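PDB 4CH7: siroheme decarboxylase from Hydrogenobacter thermophilus, which catalyses the decarboxylation of siroheme to 12,18-didecarboxysiroheme, a step in the biosynthesis of heme d1. Local coordinates for residues A[55-60]-A[215-220]. Residues are numbered along the deposited sequence; the frame is centred on the assembly and turned at random.
Sequences PIYDSR and GVLRRI
Ile-56 is gripped through both backbone polar atoms by strand 217-220: its N donates to Arg-219 O (2.6 Å), and its O accepts from Arg-218 N (2.8 Å, N-H...O angle 146°). Because Arg-218 and Arg-219 both face this one residue, the antiparallel ladder shifts by one position, which defines a classic beta bulge. Beyond it, Asp-58 N donates a hydrogen bond to Val-216 O (2.8 Å).

Apolar contacts gather on the face carrying Pro-55, Tyr-57, Leu-217 and Ile-220. Leu-217 CD1 sits 4.0 Å from the centroid of the Tyr-57 ring, 19° off its normal, a CH-pi contact over one face, while Pro-55 CB touches the same methyl. Leu-208 of helix 201-213 also meets the ring, and Tyr-57 OH is hydrogen-bonded to Thr-179 OG1. Replacing Tyr-57 by alanine would remove ring and hydroxyl together, and would probably leave Leu-217 CD1 without its aromatic cover and Thr-179 OG1 without this partner.

The pairing forms the two-stranded sheet 53-57/217-222, joining the strand that follows helix 201-213, in the second HTH region of the sequence, to a strand some 160 residues earlier. Gly-215, with positive phi (84°), closes helix 201-213 in a Schellman motif just before the strand.

Charged contacts lie across the sheet from the tyrosine. The Arg-218 chain, extended from CG to NE, runs past Ile-56 CG2, which approaches the guanidinium edge in plane. Arg-218 NH2 lies 3.1 Å from Asp-58 OD2, but the oxygen stands well out of the guanidinium plane, making the salt bridge purely electrostatic; Asp-58 OD1 instead accepts from Leu-61 N. Arg-218 NH1 and Ser-59 N both donate to one water.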
loop_
_atom_site.group_PDB
_atom_site.type_symbol
_atom_site.label_atom_id
_atom_site.label_comp_id
_atom_site.label_asym_id
_atom_site.label_seq_id
_atom_site.Cartn_x
_atom_site.Cartn_y
_atom_site.Cartn_z
ATOM N N PRO A 55 11.546 -3.679 5.564
ATOM C CA PRO A 55 11.215 -4.676 4.547
ATOM C C PRO A 55 9.919 -4.298 3.849
ATOM O O PRO A 55 9.038 -3.714 4.484
ATOM C CB PRO A 55 10.991 -5.946 5.370
ATOM C CG PRO A 55 11.786 -5.741 6.623
ATOM C CD PRO A 55 11.669 -4.272 6.910
ATOM N N ILE A 56 9.807 -4.614 2.563
ATOM C CA ILE A 56 8.545 -4.445 1.853
ATOM C C ILE A 56 8.022 -5.825 1.468
ATOM O O ILE A 56 8.659 -6.549 0.702
ATOM C CB ILE A 56 8.677 -3.533 0.604
ATOM C CG1 ILE A 56 8.726 -2.058 1.007
ATOM C CG2 ILE A 56 7.500 -3.734 -0.333
ATOM C CD1 ILE A 56 10.052 -1.600 1.568
ATOM N N TYR A 57 6.870 -6.192 2.023
ATOM C CA TYR A 57 6.274 -7.496 1.755
ATOM C C TYR A 57 5.159 -7.377 0.723
ATOM O O TYR A 57 4.449 -6.371 0.690
ATOM C CB TYR A 57 5.731 -8.112 3.048
ATOM C CG TYR A 57 6.805 -8.580 4.005
ATOM C CD1 TYR A 57 7.408 -9.817 3.844
ATOM C CD2 TYR A 57 7.212 -7.788 5.072
ATOM C CE1 TYR A 57 8.388 -10.254 4.710
ATOM C CE2 TYR A 57 8.195 -8.218 5.946
ATOM C CZ TYR A 57 8.777 -9.453 5.759
ATOM O OH TYR A 57 9.755 -9.892 6.622
ATOM N N ASP A 58 5.011 -8.394 -0.121
ATOM C CA ASP A 58 3.931 -8.404 -1.101
ATOM C C ASP A 58 2.628 -8.824 -0.427
ATOM O O ASP A 58 2.528 -9.930 0.104
ATOM C CB ASP A 58 4.262 -9.337 -2.265
ATOM C CG ASP A 58 3.202 -9.319 -3.346
ATOM O OD1 ASP A 58 2.166 -9.991 -3.172
ATOM O OD2 ASP A 58 3.409 -8.643 -4.372
ATOM N N SER A 59 1.643 -7.932 -0.453
ATOM C CA SER A 59 0.368 -8.136 0.238
ATOM C C SER A 59 -0.299 -9.480 -0.064
ATOM O O SER A 59 -0.611 -10.240 0.854
ATOM C CB SER A 59 -0.592 -6.988 -0.082
ATOM O OG SER A 59 -1.848 -7.173 0.541
ATOM N N ARG A 60 -0.513 -9.774 -1.343
ATOM C CA ARG A 60 -1.213 -10.998 -1.726
ATOM C C ARG A 60 -0.377 -12.265 -1.524
ATOM O O ARG A 60 -0.924 -13.338 -1.261
ATOM C CB ARG A 60 -1.745 -10.912 -3.163
ATOM C CG ARG A 60 -0.718 -10.525 -4.216
ATOM C CD ARG A 60 -1.274 -10.724 -5.620
ATOM N NE ARG A 60 -1.603 -12.123 -5.876
ATOM C CZ ARG A 60 -0.752 -13.008 -6.383
ATOM N NH1 ARG A 60 0.484 -12.642 -6.697
ATOM N NH2 ARG A 60 -1.135 -14.261 -6.579
ATOM N N GLY A 215 9.109 -13.984 -3.769
ATOM C CA GLY A 215 8.491 -12.693 -4.016
ATOM C C GLY A 215 7.654 -12.192 -2.855
ATOM O O GLY A 215 7.113 -11.085 -2.906
ATOM N N VAL A 216 7.534 -13.014 -1.815
ATOM C CA VAL A 216 6.818 -12.629 -0.602
ATOM C C VAL A 216 7.504 -11.419 0.013
ATOM O O VAL A 216 6.847 -10.475 0.464
ATOM C CB VAL A 216 6.796 -13.774 0.423
ATOM C CG1 VAL A 216 5.929 -13.402 1.615
ATOM C CG2 VAL A 216 6.290 -15.053 -0.221
ATOM N N LEU A 217 8.833 -11.463 0.026
ATOM C CA LEU A 217 9.638 -10.314 0.410
ATOM C C LEU A 217 10.136 -9.620 -0.851
ATOM O O LEU A 217 10.915 -10.194 -1.613
ATOM C CB LEU A 217 10.827 -10.742 1.275
ATOM C CG LEU A 217 11.761 -9.628 1.760
ATOM C CD1 LEU A 217 10.985 -8.611 2.566
ATOM C CD2 LEU A 217 12.913 -10.190 2.578
ATOM N N ARG A 218 9.679 -8.392 -1.077
ATOM C CA ARG A 218 10.111 -7.629 -2.243
ATOM C C ARG A 218 11.540 -7.142 -2.078
ATOM O O ARG A 218 12.401 -7.407 -2.923
ATOM C CB ARG A 218 9.197 -6.429 -2.483
ATOM C CG ARG A 218 7.873 -6.754 -3.157
ATOM C CD ARG A 218 7.119 -5.474 -3.477
ATOM N NE ARG A 218 5.847 -5.727 -4.143
ATOM C CZ ARG A 218 4.670 -5.298 -3.697
ATOM N NH1 ARG A 218 4.600 -4.589 -2.580
ATOM N NH2 ARG A 218 3.563 -5.574 -4.372
ATOM N N ARG A 219 11.777 -6.433 -0.977
ATOM C CA ARG A 219 13.064 -5.808 -0.717
ATOM C C ARG A 219 13.076 -5.202 0.677
ATOM O O ARG A 219 12.035 -5.091 1.326
ATOM C CB ARG A 219 13.321 -4.707 -1.744
ATOM C CG ARG A 219 12.276 -3.609 -1.716
ATOM C CD ARG A 219 12.060 -3.002 -3.091
ATOM N NE ARG A 219 13.240 -2.295 -3.575
ATOM C CZ ARG A 219 13.513 -1.026 -3.289
ATOM N NH1 ARG A 219 12.692 -0.327 -2.519
ATOM N NH2 ARG A 219 14.607 -0.455 -3.772
ATOM N N ILE A 220 14.263 -4.818 1.130
ATOM C CA ILE A 220 14.403 -4.028 2.343
ATOM C C ILE A 220 15.030 -2.699 1.948
ATOM O O ILE A 220 16.157 -2.670 1.454
ATOM C CB ILE A 220 15.295 -4.735 3.374
ATOM C CG1 ILE A 220 14.675 -6.070 3.781
ATOM C CG2 ILE A 220 15.515 -3.852 4.598
ATOM C CD1 ILE A 220 15.495 -6.853 4.777
HETATM O O HOH W 1 1.861 -5.146 -1.142
#